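Bifunctional protein PutA (Bradyrhizobium diazoefficiens, PDB 6BSN) probably oxidises proline to glutamate in two steps, joining an FAD-dependent proline dehydrogenase and an NAD-dependent aldehyde dehydrogenase in a single chain. Local coordinates at residues L275-D280 with K304-F309; N643-R648 with A978-V983. The protein carries 1 engineered substitution. All coordinates share one frame; numbering follows the deposited sequence.

Contact 1: L275-D280 with K304-F309. With FDA (dihydroflavine-adenine dinucleotide), chain C.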
loop_
_atom_site.group_PDB
_atom_site.type_symbol
_atom_site.label_atom_id
_atom_site.label_comp_id
_atom_site.label_asym_id
_atom_site.label_seq_id
_atom_site.Cartn_x
_atom_site.Cartn_y
_atom_site.Cartn_z
ATOM N N LEU A 275 -45.862 -39.198 -29.331
ATOM C CA LEU A 275 -44.966 -38.828 -28.241
ATOM C C LEU A 275 -44.478 -37.385 -28.389
ATOM O O LEU A 275 -44.533 -36.794 -29.461
ATOM C CB LEU A 275 -43.756 -39.762 -28.203
ATOM C CG LEU A 275 -44.020 -41.262 -27.961
ATOM C CD1 LEU A 275 -42.688 -41.990 -27.847
ATOM C CD2 LEU A 275 -44.858 -41.483 -26.693
ATOM N N ASN A 276 -43.974 -36.835 -27.289
ATOM C CA ASN A 276 -43.174 -35.616 -27.332
ATOM C C ASN A 276 -41.739 -35.980 -27.718
ATOM O O ASN A 276 -41.075 -36.741 -27.005
ATOM C CB ASN A 276 -43.223 -34.917 -25.968
ATOM C CG ASN A 276 -42.343 -33.628 -25.904
ATOM O OD1 ASN A 276 -41.794 -33.306 -24.854
ATOM N ND2 ASN A 276 -42.216 -32.911 -27.022
ATOM N N PHE A 277 -41.250 -35.425 -28.829
ATOM C CA PHE A 277 -39.934 -35.738 -29.384
ATOM C C PHE A 277 -39.073 -34.468 -29.398
ATOM O O PHE A 277 -39.356 -33.532 -30.149
ATOM C CB PHE A 277 -40.112 -36.335 -30.789
ATOM C CG PHE A 277 -38.830 -36.782 -31.430
ATOM C CD1 PHE A 277 -38.339 -38.066 -31.201
ATOM C CD2 PHE A 277 -38.122 -35.926 -32.259
ATOM C CE1 PHE A 277 -37.152 -38.498 -31.785
ATOM C CE2 PHE A 277 -36.928 -36.338 -32.850
ATOM C CZ PHE A 277 -36.441 -37.628 -32.611
ATOM N N THR A 278 -38.006 -34.433 -28.592
ATOM C CA THR A 278 -37.270 -33.196 -28.332
ATOM C C THR A 278 -35.822 -33.335 -28.780
ATOM O O THR A 278 -35.105 -34.223 -28.303
ATOM C CB THR A 278 -37.291 -32.821 -26.834
ATOM O OG1 THR A 278 -38.632 -32.738 -26.354
ATOM C CG2 THR A 278 -36.641 -31.461 -26.625
ATOM N N VAL A 279 -35.379 -32.428 -29.648
ATOM C CA VAL A 279 -33.961 -32.315 -29.994
ATOM C C VAL A 279 -33.235 -31.437 -28.965
ATOM O O VAL A 279 -33.496 -30.231 -28.834
ATOM C CB VAL A 279 -33.787 -31.762 -31.418
ATOM C CG1 VAL A 279 -32.313 -31.764 -31.810
ATOM C CG2 VAL A 279 -34.625 -32.600 -32.420
ATOM N N ASP A 280 -32.306 -32.039 -28.240
ATOM C CA ASP A 280 -31.525 -31.309 -27.257
ATOM C C ASP A 280 -30.652 -30.247 -27.928
ATOM O O ASP A 280 -30.336 -30.321 -29.117
ATOM C CB ASP A 280 -30.661 -32.287 -26.459
ATOM C CG ASP A 280 -31.479 -33.141 -25.475
ATOM O OD1 ASP A 280 -32.697 -32.893 -25.290
ATOM O OD2 ASP A 280 -30.878 -34.059 -24.883
ATOM N N LYS A 304 -46.817 -33.907 -40.478
ATOM C CA LYS A 304 -48.071 -33.185 -40.276
ATOM C C LYS A 304 -48.956 -33.924 -39.273
ATOM O O LYS A 304 -48.850 -35.143 -39.088
ATOM C CB LYS A 304 -48.864 -33.056 -41.583
ATOM C CG LYS A 304 -48.182 -32.292 -42.707
ATOM C CD LYS A 304 -49.005 -32.431 -44.018
ATOM C CE LYS A 304 -48.477 -31.507 -45.117
ATOM N NZ LYS A 304 -48.707 -30.050 -44.833
ATOM N N GLY A 305 -49.859 -33.172 -38.642
ATOM C CA GLY A 305 -50.870 -33.787 -37.791
ATOM C C GLY A 305 -50.366 -34.349 -36.477
ATOM O O GLY A 305 -51.035 -35.193 -35.870
ATOM N N TRP A 306 -49.201 -33.910 -36.020
ATOM C CA TRP A 306 -48.625 -34.385 -34.774
ATOM C C TRP A 306 -48.005 -33.193 -34.069
ATOM O O TRP A 306 -47.241 -32.454 -34.687
ATOM C CB TRP A 306 -47.589 -35.484 -35.047
ATOM C CG TRP A 306 -46.604 -35.768 -33.919
ATOM C CD1 TRP A 306 -46.895 -36.155 -32.650
ATOM C CD2 TRP A 306 -45.176 -35.719 -34.006
ATOM N NE1 TRP A 306 -45.735 -36.337 -31.933
ATOM C CE2 TRP A 306 -44.666 -36.073 -32.745
ATOM C CE3 TRP A 306 -44.281 -35.406 -35.029
ATOM C CZ2 TRP A 306 -43.307 -36.131 -32.482
ATOM C CZ3 TRP A 306 -42.928 -35.455 -34.762
ATOM C CH2 TRP A 306 -42.454 -35.820 -33.503
ATOM N N ASP A 307 -48.349 -32.993 -32.797
ATOM C CA ASP A 307 -47.996 -31.779 -32.066
ATOM C C ASP A 307 -46.824 -31.975 -31.097
ATOM O O ASP A 307 -46.557 -31.094 -30.271
ATOM C CB ASP A 307 -49.212 -31.237 -31.293
ATOM C CG ASP A 307 -50.446 -30.984 -32.186
ATOM O OD1 ASP A 307 -50.309 -30.766 -33.411
ATOM O OD2 ASP A 307 -51.570 -30.961 -31.637
ATOM N N GLY A 308 -46.092 -33.081 -31.199
ATOM C CA GLY A 308 -45.039 -33.365 -30.250
ATOM C C GLY A 308 -43.613 -33.077 -30.675
ATOM O O GLY A 308 -42.700 -33.245 -29.856
ATOM N N PHE A 309 -43.374 -32.659 -31.917
ATOM C CA PHE A 309 -42.007 -32.385 -32.345
ATOM C C PHE A 309 -41.494 -31.137 -31.660
ATOM O O PHE A 309 -42.228 -30.156 -31.516
ATOM C CB PHE A 309 -41.907 -32.180 -33.857
ATOM C CG PHE A 309 -40.488 -32.034 -34.341
ATOM C CD1 PHE A 309 -39.762 -33.140 -34.738
ATOM C CD2 PHE A 309 -39.876 -30.792 -34.391
ATOM C CE1 PHE A 309 -38.442 -33.015 -35.174
ATOM C CE2 PHE A 309 -38.544 -30.669 -34.813
ATOM C CZ PHE A 309 -37.839 -31.789 -35.207
HETATM P PA FDA C . -29.554 -22.592 -11.997
HETATM O O1A FDA C . -28.711 -22.742 -10.699
HETATM O O2A FDA C . -30.603 -21.630 -12.065
HETATM O O5B FDA C . -28.852 -22.091 -13.202
HETATM C C5B FDA C . -27.605 -22.674 -13.562
HETATM C C4B FDA C . -27.202 -22.225 -14.964
HETATM O O4B FDA C . -26.855 -20.867 -15.015
HETATM C C3B FDA C . -26.018 -22.918 -15.558
HETATM O O3B FDA C . -26.361 -24.153 -16.031
HETATM C C2B FDA C . -25.632 -21.991 -16.639
HETATM O O2B FDA C . -26.400 -22.215 -17.774
HETATM C C1B FDA C . -25.949 -20.658 -16.046
HETATM N N9A FDA C . -24.790 -19.960 -15.513
HETATM C C8A FDA C . -23.994 -20.303 -14.430
HETATM N N7A FDA C . -23.035 -19.399 -14.292
HETATM C C5A FDA C . -23.163 -18.429 -15.282
HETATM C C6A FDA C . -22.473 -17.280 -15.623
HETATM N N6A FDA C . -21.332 -16.861 -14.858
HETATM N N1A FDA C . -22.867 -16.536 -16.668
HETATM C C2A FDA C . -23.930 -16.886 -17.421
HETATM N N3A FDA C . -24.633 -18.007 -17.104
HETATM C C4A FDA C . -24.286 -18.773 -16.072
HETATM N N1 FDA C . -29.046 -27.815 -21.137
HETATM C C2 FDA C . -28.629 -27.627 -22.491
HETATM O O2 FDA C . -27.560 -26.795 -22.711
HETATM N N3 FDA C . -29.307 -28.285 -23.551
HETATM C C4 FDA C . -30.400 -29.127 -23.263
HETATM O O4 FDA C . -31.080 -29.771 -24.264
HETATM C C4X FDA C . -30.837 -29.312 -21.851
HETATM N N5 FDA C . -31.922 -30.200 -21.546
HETATM C C5X FDA C . -32.446 -30.200 -20.189
HETATM C C6 FDA C . -33.703 -30.963 -19.902
HETATM C C7 FDA C . -34.243 -30.897 -18.589
HETATM C C7M FDA C . -35.506 -31.656 -18.285
HETATM C C8 FDA C . -33.601 -30.122 -17.564
HETATM C C8M FDA C . -34.150 -30.032 -16.161
HETATM C C9 FDA C . -32.416 -29.410 -17.848
HETATM C C9A FDA C . -31.840 -29.467 -19.211
HETATM N N10 FDA C . -30.576 -28.809 -19.475
HETATM C C10 FDA C . -30.171 -28.670 -20.842
HETATM C "C1'" FDA C . -29.691 -28.310 -18.406
HETATM C "C2'" FDA C . -29.916 -26.826 -18.167
HETATM O "O2'" FDA C . -29.493 -26.095 -19.262
HETATM C "C3'" FDA C . -29.174 -26.354 -16.928
HETATM O "O3'" FDA C . -27.853 -26.639 -17.137
HETATM C "C4'" FDA C . -29.565 -26.998 -15.596
HETATM O "O4'" FDA C . -30.892 -27.406 -15.612
HETATM C "C5'" FDA C . -29.377 -26.023 -14.439
HETATM O "O5'" FDA C . -30.072 -24.814 -14.676
HETATM P P FDA C . -31.198 -24.222 -13.691
HETATM O O1P FDA C . -32.288 -23.267 -14.274
HETATM O O2P FDA C . -31.695 -25.555 -13.031
HETATM O O3P FDA C . -30.264 -23.840 -12.400
#
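Gly308 O is gripped by two donors of the strand beside it, Phe277 N at 2.8 Å and Asn276 ND2 at 2.9 Å, which approach from opposite faces of its carbonyl plane. The amide gets there because Asn276 carries CG anti to its own N (chi1 178°), swinging ND2 back across the junction; its OD1 is taken by Gln393. A third bond runs from Trp306 NE1 to Leu275 O, 2.8 Å long and lying in both the indole and the carbonyl planes. The same indole edge meets Phe277 CB, 3.6 Å from CZ2. These contacts begin the parallel pairing of strands 276-279 and 309-314, neighbours in the proline dehydrogenase barrel linked by helix 287-298 in a beta-alpha-beta crossover. Phe277 and Phe309 project from the same face of that sheet; Phe277 CD2 lies 4.1 Å from Phe309 CD1, the two rings meeting obliquely. A leucine in place of Trp306 would probably leave Leu275 O without its indole donor and open a gap against Phe277 CB. Helices 252-272 and 204-223 pack on Phe277, while at the far strand end Asp280, salt-bridged to Lys239 and Arg341, brings CB to 3.4 Å from O4 of the reduced flavin.

Contact 2: N643-R648 with A978-V983; sequences NALTMR and ATEQTV. With PRO (proline), chain E.
Arg648 and Gln981 meet on one face of an antiparallel pair of strands, where NH2 of the arginine donates to OE1 of the glutamine at 2.9 Å. The oxygen lies at the guanidinium edge, and the guanidinium and amide planes stand 76° apart. In Arg648 a bend at chi3 (-67°) brings NH2 across to the end of Gln981, and these two residues make the broadest overlap of the contact. Beneath runs a regular ladder, with Ala644-Val983, Thr646-Gln981 and Arg648-Thr979 as hydrogen-bonded pairs and Leu645-Thr982 and Met647-Glu980 as the non-hydrogen-bonded pairs between them.

The more deeply buried side is that of Leu645, Glu980 and Thr982. Leu645 CD1 rests 3.6 Å from Thr982 OG1, a hydroxyl hydrogen-bonded to Pro955 O of the second subunit, whereas Met647 and Glu980 lie side by side and both touch a bound proline. Met647 SD is 3.7 Å from the ligand's CD, Glu980 CG is 3.8 Å from its CG, and the proline N donates to Ala978 O at 2.9 Å; Arg976 NH1 and Ala975 O also hydrogen-bond to it in this remote site. The looser side is at Ala644 and Thr646, both partly exposed, where a water donates to Gln981 O and is hydrogen-bonded to Thr646 OG1 at 2.5 Å.

Gln981 NE2 and Arg648 NH1 donate to Val937 O and Asp933 O of the second subunit, and Glu980 OE2 accepts from the backbone N of Lys967 of that chain. Thr982 and Val983 also pair in a parallel ladder with a strand of that subunit, so the sheet continues across the interface, as in the oligomerisation flap of the aldehyde dehydrogenase family. Within the chain, strand 641-656 also pairs with the short strand 633-634, and helix 604-629 packs on Met647 and Ala978 through Phe629.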
loop_
_atom_site.group_PDB
_atom_site.type_symbol
_atom_site.label_atom_id
_atom_site.label_comp_id
_atom_site.label_asym_id
_atom_site.label_seq_id
_atom_site.Cartn_x
_atom_site.Cartn_y
_atom_site.Cartn_z
ATOM N N ASN A 643 27.576 -1.566 -11.099
ATOM C CA ASN A 643 27.678 -2.800 -11.862
ATOM C C ASN A 643 26.363 -3.030 -12.582
ATOM O O ASN A 643 25.317 -3.123 -11.939
ATOM C CB ASN A 643 28.016 -3.979 -10.949
ATOM C CG ASN A 643 29.400 -3.872 -10.373
ATOM O OD1 ASN A 643 30.355 -4.347 -10.986
ATOM N ND2 ASN A 643 29.533 -3.232 -9.205
ATOM N N ALA A 644 26.416 -3.103 -13.915
ATOM C CA ALA A 644 25.231 -3.208 -14.750
ATOM C C ALA A 644 25.391 -4.370 -15.712
ATOM O O ALA A 644 26.413 -4.484 -16.395
ATOM C CB ALA A 644 24.974 -1.909 -15.524
ATOM N N LEU A 645 24.381 -5.224 -15.767
ATOM C CA LEU A 645 24.367 -6.377 -16.657
ATOM C C LEU A 645 23.397 -6.096 -17.791
ATOM O O LEU A 645 22.279 -5.625 -17.556
ATOM C CB LEU A 645 23.969 -7.650 -15.912
ATOM C CG LEU A 645 23.978 -8.945 -16.716
ATOM C CD1 LEU A 645 25.404 -9.301 -17.154
ATOM C CD2 LEU A 645 23.355 -10.075 -15.902
ATOM N N THR A 646 23.847 -6.343 -19.020
ATOM C CA THR A 646 23.039 -6.176 -20.214
ATOM C C THR A 646 23.201 -7.414 -21.079
ATOM O O THR A 646 24.009 -8.307 -20.798
ATOM C CB THR A 646 23.446 -4.923 -21.008
ATOM O OG1 THR A 646 24.877 -4.852 -21.113
ATOM C CG2 THR A 646 22.910 -3.629 -20.366
ATOM N N MET A 647 22.447 -7.444 -22.163
ATOM C CA MET A 647 22.573 -8.485 -23.161
ATOM C C MET A 647 22.541 -7.819 -24.524
ATOM O O MET A 647 21.778 -6.881 -24.740
ATOM C CB MET A 647 21.445 -9.516 -23.028
ATOM C CG MET A 647 21.632 -10.476 -21.872
ATOM S SD MET A 647 20.415 -11.799 -21.917
ATOM C CE MET A 647 19.025 -10.967 -21.148
ATOM N N ARG A 648 23.374 -8.286 -25.442
ATOM C CA ARG A 648 23.420 -7.658 -26.751
ATOM C C ARG A 648 23.501 -8.725 -27.827
ATOM O O ARG A 648 23.831 -9.885 -27.561
ATOM C CB ARG A 648 24.588 -6.658 -26.853
ATOM C CG ARG A 648 25.927 -7.170 -26.366
ATOM C CD ARG A 648 26.913 -5.997 -26.106
ATOM N NE ARG A 648 27.319 -5.269 -27.311
ATOM C CZ ARG A 648 27.928 -4.072 -27.316
ATOM N NH1 ARG A 648 28.267 -3.500 -28.469
ATOM N NH2 ARG A 648 28.183 -3.423 -26.180
ATOM N N ALA A 978 21.659 -14.003 -27.549
ATOM C CA ALA A 978 22.356 -12.814 -27.094
ATOM C C ALA A 978 23.572 -13.245 -26.296
ATOM O O ALA A 978 23.726 -14.417 -25.950
ATOM C CB ALA A 978 21.447 -11.904 -26.244
ATOM N N THR A 979 24.443 -12.277 -26.013
ATOM C CA THR A 979 25.564 -12.480 -25.120
ATOM C C THR A 979 25.486 -11.427 -24.021
ATOM O O THR A 979 24.924 -10.353 -24.225
ATOM C CB THR A 979 26.911 -12.419 -25.894
ATOM O OG1 THR A 979 27.982 -12.872 -25.058
ATOM C CG2 THR A 979 27.213 -11.020 -26.378
ATOM N N GLU A 980 26.018 -11.753 -22.848
ATOM C CA GLU A 980 25.929 -10.876 -21.689
ATOM C C GLU A 980 27.094 -9.890 -21.651
ATOM O O GLU A 980 28.189 -10.184 -22.129
ATOM C CB GLU A 980 25.953 -11.687 -20.399
ATOM C CG GLU A 980 24.795 -12.640 -20.181
ATOM C CD GLU A 980 25.143 -13.673 -19.123
ATOM O OE1 GLU A 980 24.871 -13.420 -17.937
ATOM O OE2 GLU A 980 25.743 -14.712 -19.462
ATOM N N GLN A 981 26.868 -8.738 -21.017
ATOM C CA GLN A 981 27.939 -7.772 -20.810
ATOM C C GLN A 981 27.806 -7.154 -19.428
ATOM O O GLN A 981 26.738 -6.659 -19.055
ATOM C CB GLN A 981 27.920 -6.685 -21.887
ATOM C CG GLN A 981 28.983 -5.637 -21.725
ATOM C CD GLN A 981 29.236 -4.909 -23.016
ATOM O OE1 GLN A 981 28.492 -4.007 -23.376
ATOM N NE2 GLN A 981 30.285 -5.316 -23.738
ATOM N N THR A 982 28.885 -7.190 -18.669
ATOM C CA THR A 982 28.945 -6.503 -17.395
ATOM C C THR A 982 29.768 -5.234 -17.584
ATOM O O THR A 982 30.835 -5.274 -18.203
ATOM C CB THR A 982 29.568 -7.399 -16.329
ATOM O OG1 THR A 982 28.889 -8.655 -16.324
ATOM C CG2 THR A 982 29.469 -6.761 -14.960
ATOM N N VAL A 983 29.248 -4.107 -17.101
ATOM C CA VAL A 983 29.988 -2.851 -17.047
ATOM C C VAL A 983 30.133 -2.472 -15.580
ATOM O O VAL A 983 29.132 -2.297 -14.868
ATOM C CB VAL A 983 29.307 -1.724 -17.838
ATOM C CG1 VAL A 983 30.031 -0.375 -17.557
ATOM C CG2 VAL A 983 29.285 -2.038 -19.303
HETATM N N PRO E . 22.950 -15.833 -23.581
HETATM C CA PRO E . 23.422 -16.878 -22.697
HETATM C C PRO E . 23.027 -18.262 -23.253
HETATM O O PRO E . 22.246 -19.028 -22.612
HETATM C CB PRO E . 22.854 -16.653 -21.319
HETATM C CG PRO E . 22.320 -15.234 -21.342
HETATM C CD PRO E . 22.627 -14.699 -22.775
HETATM O OXT PRO E . 23.501 -18.608 -24.371
HETATM O O HOH W 1 26.254 -3.809 -19.299
#

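In the fold
The two contacts belong to the two catalytic halves of PutA, contact 1 to the proline dehydrogenase barrel and contact 2 to the aldehyde dehydrogenase region. Their centres lie 74 Å apart and their nearest atoms about 54 Å, on opposite sides of the chain's centre. Along the sequence contact 1 is complete before contact 2 begins, one joining segments 24 residues apart and the other segments 330 apart. Contact 1 has Asp280 in the flavin pocket, and the side chain of Asn276 is about 6 Å from that of Arg341, an FAD-binding residue. Contact 2 lies away from the catalytic sites yet borders a bound proline, and the side chain of Glu980 is about 10 Å from another bound proline.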